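Local coordinates for glycoprotein (Chandipura virus, PDB 5MDM) that probably attaches the virus to host receptors and, at the acidic pH of the endosome, drives fusion of the viral and endosomal membranes, at residues H60-V65 and H80-I85; W64-D69 and G108-S113. All coordinates share one frame; numbering follows the deposited sequence.

Contact 1: H60-V65 and H80-I85; sequences HAAKWV and HSIHNI
The strands of H60-V65 and H80-I85 run antiparallel, with their axes 4.4 Å apart at closest approach and their directions 150° apart. They form a beta hairpin in the fusion domain of this class III viral fusion glycoprotein. K63 and H83 bond to each other in both directions, as do V65 and S81. Between them lies the non-hydrogen-bonded pair W64 with I82; A62 with N84 is a second such pair, on the far side of K63-H83. The bond from H83 N to the carbonyl of K63 is 2.9 Å long, nearly straight at 171°, and lies in the carbonyl plane.

One face of the hairpin carries A62, W64, I82 and N84. CD1 of I82 stands over the indole face of W64 in a CH-pi contact, 3.6 Å from the centroid of the five-membered ring. The isoleucine runs alongside the indole in the same direction. With CG1 of I82 anti to the carbonyl carbon (chi1 -62°), its CG2 branch turns to the CB of A62, 3.7 Å away. F109 also touches I82.

On the other face, the side chain of K63 crosses that of I85 at about a right angle, and its CE reaches CG2 of I85 at 3.8 Å. The side chains of V65 and H83 cross at a slant, CG2 of V65 coming near CD2 of H83.

Strand 120-131 pairs with the opposite edge of 60-65, so this segment is interior to the sheet. H60 probably acts as a pH sensor in the pre-fusion state, and its side chain lies beside M128. Its ring stands almost perpendicular to the N84 amide, with CE1 3.1 Å from OD1 of N84.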
loop_
_atom_site.group_PDB
_atom_site.type_symbol
_atom_site.label_atom_id
_atom_site.label_comp_id
_atom_site.label_asym_id
_atom_site.label_seq_id
_atom_site.Cartn_x
_atom_site.Cartn_y
_atom_site.Cartn_z
ATOM N N HIS A 60 3.315 -26.035 -29.304
ATOM C CA HIS A 60 4.265 -27.103 -29.596
ATOM C C HIS A 60 3.731 -28.016 -30.692
ATOM O O HIS A 60 2.558 -28.365 -30.694
ATOM C CB HIS A 60 4.546 -27.930 -28.342
ATOM C CG HIS A 60 5.233 -29.231 -28.622
ATOM N ND1 HIS A 60 6.603 -29.347 -28.712
ATOM C CD2 HIS A 60 4.736 -30.471 -28.845
ATOM C CE1 HIS A 60 6.921 -30.603 -28.970
ATOM N NE2 HIS A 60 5.806 -31.306 -29.058
ATOM N N ALA A 61 4.595 -28.408 -31.620
ATOM C CA ALA A 61 4.190 -29.311 -32.688
ATOM C C ALA A 61 5.131 -30.500 -32.780
ATOM O O ALA A 61 6.353 -30.338 -32.795
ATOM C CB ALA A 61 4.137 -28.578 -34.015
ATOM N N ALA A 62 4.558 -31.697 -32.840
ATOM C CA ALA A 62 5.356 -32.910 -32.982
ATOM C C ALA A 62 4.554 -34.015 -33.646
ATOM O O ALA A 62 3.436 -34.311 -33.234
ATOM C CB ALA A 62 5.873 -33.374 -31.627
ATOM N N LYS A 63 5.129 -34.622 -34.678
ATOM C CA LYS A 63 4.511 -35.773 -35.324
ATOM C C LYS A 63 4.738 -37.036 -34.499
ATOM O O LYS A 63 5.869 -37.381 -34.177
ATOM C CB LYS A 63 5.043 -35.947 -36.752
ATOM C CG LYS A 63 4.486 -34.918 -37.730
ATOM C CD LYS A 63 5.026 -35.094 -39.142
ATOM C CE LYS A 63 6.501 -34.743 -39.227
ATOM N NZ LYS A 63 6.994 -34.781 -40.632
ATOM N N TRP A 64 3.656 -37.710 -34.132
ATOM C CA TRP A 64 3.754 -38.998 -33.464
ATOM C C TRP A 64 3.668 -40.089 -34.525
ATOM O O TRP A 64 2.646 -40.239 -35.195
ATOM C CB TRP A 64 2.649 -39.167 -32.419
ATOM C CG TRP A 64 2.758 -38.226 -31.246
ATOM C CD1 TRP A 64 3.209 -36.938 -31.263
ATOM C CD2 TRP A 64 2.417 -38.511 -29.884
ATOM N NE1 TRP A 64 3.163 -36.403 -29.999
ATOM C CE2 TRP A 64 2.680 -37.349 -29.134
ATOM C CE3 TRP A 64 1.912 -39.638 -29.227
ATOM C CZ2 TRP A 64 2.457 -37.280 -27.762
ATOM C CZ3 TRP A 64 1.691 -39.567 -27.865
ATOM C CH2 TRP A 64 1.961 -38.397 -27.148
ATOM N N VAL A 65 4.754 -40.839 -34.678
ATOM C CA VAL A 65 4.888 -41.791 -35.773
ATOM C C VAL A 65 4.866 -43.246 -35.312
ATOM O O VAL A 65 5.717 -43.678 -34.529
ATOM C CB VAL A 65 6.186 -41.539 -36.565
ATOM C CG1 VAL A 65 6.361 -42.592 -37.645
ATOM C CG2 VAL A 65 6.176 -40.143 -37.166
ATOM N N HIS A 80 7.566 -46.927 -32.141
ATOM C CA HIS A 80 6.869 -45.671 -31.908
ATOM C C HIS A 80 7.867 -44.544 -31.667
ATOM O O HIS A 80 8.694 -44.625 -30.760
ATOM C CB HIS A 80 5.923 -45.805 -30.715
ATOM C CG HIS A 80 4.689 -46.601 -31.006
ATOM N ND1 HIS A 80 4.032 -47.334 -30.042
ATOM C CD2 HIS A 80 3.987 -46.772 -32.152
ATOM C CE1 HIS A 80 2.981 -47.925 -30.582
ATOM N NE2 HIS A 80 2.930 -47.599 -31.860
ATOM N N SER A 81 7.789 -43.498 -32.483
ATOM C CA SER A 81 8.688 -42.358 -32.339
ATOM C C SER A 81 7.917 -41.045 -32.283
ATOM O O SER A 81 6.728 -41.003 -32.592
ATOM C CB SER A 81 9.694 -42.320 -33.492
ATOM O OG SER A 81 9.041 -42.088 -34.728
ATOM N N ILE A 82 8.595 -39.977 -31.873
ATOM C CA ILE A 82 8.012 -38.637 -31.895
ATOM C C ILE A 82 9.012 -37.639 -32.468
ATOM O O ILE A 82 10.137 -37.534 -31.986
ATOM C CB ILE A 82 7.579 -38.166 -30.494
ATOM C CG1 ILE A 82 6.490 -39.080 -29.926
ATOM C CG2 ILE A 82 7.080 -36.733 -30.555
ATOM C CD1 ILE A 82 5.861 -38.569 -28.644
ATOM N N HIS A 83 8.599 -36.915 -33.502
ATOM C CA HIS A 83 9.472 -35.964 -34.176
ATOM C C HIS A 83 8.990 -34.532 -33.978
ATOM O O HIS A 83 7.976 -34.127 -34.544
ATOM C CB HIS A 83 9.545 -36.276 -35.674
ATOM C CG HIS A 83 9.972 -37.676 -35.980
ATOM N ND1 HIS A 83 10.712 -38.438 -35.102
ATOM C CD2 HIS A 83 9.759 -38.456 -37.067
ATOM C CE1 HIS A 83 10.938 -39.627 -35.635
ATOM N NE2 HIS A 83 10.369 -39.663 -36.826
ATOM N N ASN A 84 9.722 -33.768 -33.174
ATOM C CA ASN A 84 9.410 -32.360 -32.980
ATOM C C ASN A 84 9.568 -31.581 -34.278
ATOM O O ASN A 84 10.603 -31.666 -34.935
ATOM C CB ASN A 84 10.308 -31.753 -31.901
ATOM C CG ASN A 84 9.975 -32.259 -30.512
ATOM O OD1 ASN A 84 8.851 -32.687 -30.246
ATOM N ND2 ASN A 84 10.952 -32.207 -29.615
ATOM N N ILE A 85 8.532 -30.835 -34.653
ATOM C CA ILE A 85 8.602 -29.972 -35.830
ATOM C C ILE A 85 8.074 -28.581 -35.505
ATOM O O ILE A 85 7.350 -28.398 -34.526
ATOM C CB ILE A 85 7.805 -30.543 -37.024
ATOM C CG1 ILE A 85 6.312 -30.599 -36.697
ATOM C CG2 ILE A 85 8.332 -31.913 -37.418
ATOM C CD1 ILE A 85 5.452 -31.000 -37.871
#

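Contact 2: W64-D69 and G108-S113; sequences WVTTCD and GFPPES
The strand W64-D69 and the irregular segment G108-S113 run in much the same direction, 27° apart end to end, without backbone hydrogen bonds between them. W64, T66 and C68 face the loop. This is packing of an extended loop against a sheet in the fusion domain.

The edge of the W64 indole points at the face of F109 in an edge-to-face pair, with ring centroids 5.1 Å apart and planes at 55°. CE3 of W64 lies over the centre of the phenyl ring and also meets the backbone of G108, 3.4 Å from its C atom. CG of P110 packs against the carbonyl O of W64.

The hydroxyl of T66 gives the hydrogen bond between the segments, OG1 to the carbonyl O of P110 at 2.6 Å. With chi1 at -64°, OG1 faces P110 and the methyl CG2 of T66 lies by CA of E112, 3.9 Å away. Farther along, CB of C68 touches the carbonyl O of S113.

The disulfide from C68 to C114, the residue after S113, ties the loop to the strand. The loop follows helix 89-101 and leads into strand 120-131, whose S122 bonds to P111 O. F109 also stacks on H80 of strand 77-85.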
loop_
_atom_site.group_PDB
_atom_site.type_symbol
_atom_site.label_atom_id
_atom_site.label_comp_id
_atom_site.label_asym_id
_atom_site.label_seq_id
_atom_site.Cartn_x
_atom_site.Cartn_y
_atom_site.Cartn_z
ATOM N N TRP A 64 3.656 -37.710 -34.132
ATOM C CA TRP A 64 3.754 -38.998 -33.464
ATOM C C TRP A 64 3.668 -40.089 -34.525
ATOM O O TRP A 64 2.646 -40.239 -35.195
ATOM C CB TRP A 64 2.649 -39.167 -32.419
ATOM C CG TRP A 64 2.758 -38.226 -31.246
ATOM C CD1 TRP A 64 3.209 -36.938 -31.263
ATOM C CD2 TRP A 64 2.417 -38.511 -29.884
ATOM N NE1 TRP A 64 3.163 -36.403 -29.999
ATOM C CE2 TRP A 64 2.680 -37.349 -29.134
ATOM C CE3 TRP A 64 1.912 -39.638 -29.227
ATOM C CZ2 TRP A 64 2.457 -37.280 -27.762
ATOM C CZ3 TRP A 64 1.691 -39.567 -27.865
ATOM C CH2 TRP A 64 1.961 -38.397 -27.148
ATOM N N VAL A 65 4.754 -40.839 -34.678
ATOM C CA VAL A 65 4.888 -41.791 -35.773
ATOM C C VAL A 65 4.866 -43.246 -35.312
ATOM O O VAL A 65 5.717 -43.678 -34.529
ATOM C CB VAL A 65 6.186 -41.539 -36.565
ATOM C CG1 VAL A 65 6.361 -42.592 -37.645
ATOM C CG2 VAL A 65 6.176 -40.143 -37.166
ATOM N N THR A 66 3.879 -43.988 -35.806
ATOM C CA THR A 66 3.818 -45.432 -35.626
ATOM C C THR A 66 4.367 -46.104 -36.874
ATOM O O THR A 66 3.800 -45.973 -37.961
ATOM C CB THR A 66 2.376 -45.916 -35.399
ATOM O OG1 THR A 66 1.868 -45.358 -34.181
ATOM C CG2 THR A 66 2.333 -47.430 -35.307
ATOM N N THR A 67 5.478 -46.818 -36.717
ATOM C CA THR A 67 6.155 -47.436 -37.850
ATOM C C THR A 67 6.016 -48.952 -37.840
ATOM O O THR A 67 6.307 -49.604 -36.835
ATOM C CB THR A 67 7.653 -47.067 -37.884
ATOM O OG1 THR A 67 7.802 -45.640 -37.839
ATOM C CG2 THR A 67 8.305 -47.603 -39.149
ATOM N N CYS A 68 5.570 -49.503 -38.964
ATOM C CA CYS A 68 5.430 -50.947 -39.120
ATOM C C CYS A 68 6.524 -51.502 -40.022
ATOM O O CYS A 68 6.643 -51.110 -41.183
ATOM C CB CYS A 68 4.053 -51.292 -39.695
ATOM S SG CYS A 68 3.761 -53.060 -39.953
ATOM N N ASP A 69 7.327 -52.414 -39.485
ATOM C CA ASP A 69 8.387 -53.041 -40.266
ATOM C C ASP A 69 8.040 -54.484 -40.624
ATOM O O ASP A 69 7.960 -55.352 -39.755
ATOM C CB ASP A 69 9.718 -52.987 -39.515
ATOM C CG ASP A 69 10.854 -53.618 -40.299
ATOM O OD1 ASP A 69 11.132 -54.818 -40.086
ATOM O OD2 ASP A 69 11.464 -52.917 -41.133
ATOM N N GLY A 108 -2.654 -39.368 -28.962
ATOM C CA GLY A 108 -1.598 -40.358 -28.857
ATOM C C GLY A 108 -1.147 -40.899 -30.201
ATOM O O GLY A 108 -1.379 -40.278 -31.240
ATOM N N PHE A 109 -0.502 -42.063 -30.180
ATOM C CA PHE A 109 0.045 -42.668 -31.393
ATOM C C PHE A 109 -1.033 -43.103 -32.386
ATOM O O PHE A 109 -2.162 -43.402 -31.997
ATOM C CB PHE A 109 0.942 -43.860 -31.043
ATOM C CG PHE A 109 2.303 -43.471 -30.544
ATOM C CD1 PHE A 109 2.659 -43.687 -29.223
ATOM C CD2 PHE A 109 3.227 -42.891 -31.395
ATOM C CE1 PHE A 109 3.913 -43.333 -28.762
ATOM C CE2 PHE A 109 4.481 -42.532 -30.938
ATOM C CZ PHE A 109 4.824 -42.751 -29.619
ATOM N N PRO A 110 -0.683 -43.122 -33.681
ATOM C CA PRO A 110 -1.547 -43.616 -34.758
ATOM C C PRO A 110 -1.639 -45.141 -34.767
ATOM O O PRO A 110 -0.695 -45.814 -34.348
ATOM C CB PRO A 110 -0.831 -43.142 -36.028
ATOM C CG PRO A 110 0.068 -42.046 -35.584
ATOM C CD PRO A 110 0.501 -42.427 -34.210
ATOM N N PRO A 111 -2.768 -45.682 -35.248
ATOM C CA PRO A 111 -2.925 -47.133 -35.367
ATOM C C PRO A 111 -1.906 -47.703 -36.343
ATOM O O PRO A 111 -1.483 -47.002 -37.267
ATOM C CB PRO A 111 -4.345 -47.286 -35.923
ATOM C CG PRO A 111 -4.643 -45.981 -36.579
ATOM C CD PRO A 111 -3.950 -44.956 -35.741
ATOM N N GLU A 112 -1.515 -48.956 -36.132
ATOM C CA GLU A 112 -0.506 -49.600 -36.966
ATOM C C GLU A 112 -0.963 -49.708 -38.415
ATOM O O GLU A 112 -2.068 -50.172 -38.697
ATOM C CB GLU A 112 -0.171 -50.989 -36.420
ATOM C CG GLU A 112 0.265 -50.993 -34.966
ATOM C CD GLU A 112 0.451 -52.392 -34.421
ATOM O OE1 GLU A 112 0.677 -52.531 -33.200
ATOM O OE2 GLU A 112 0.369 -53.355 -35.215
ATOM N N SER A 113 -0.106 -49.268 -39.330
ATOM C CA SER A 113 -0.378 -49.386 -40.755
ATOM C C SER A 113 0.664 -50.299 -41.396
ATOM O O SER A 113 1.731 -49.844 -41.811
ATOM C CB SER A 113 -0.365 -48.008 -41.417
ATOM O OG SER A 113 -0.751 -48.092 -42.777
#

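Both contacts are built on strand 56-69 and share W64 and V65; their centres lie 11 Å apart. Each is partly buried. Contact 1 has A61, A62 and V65 buried and several exposed residues on 80-85. Contact 2 has V65, T66, C68 and P110 buried, with P111 and E112 exposed. Contact 1 is sheet pairing, held by backbone bonds. Contact 2 adds a loop through an aromatic pair and a threonine hydroxyl, backed by the disulfide of C68, whose partner C114 follows the segment. The two meet directly: CZ of F109 is 3.4 Å from CB of H80, and CD2 of H80 is 3.3 Å from OG1 of T66.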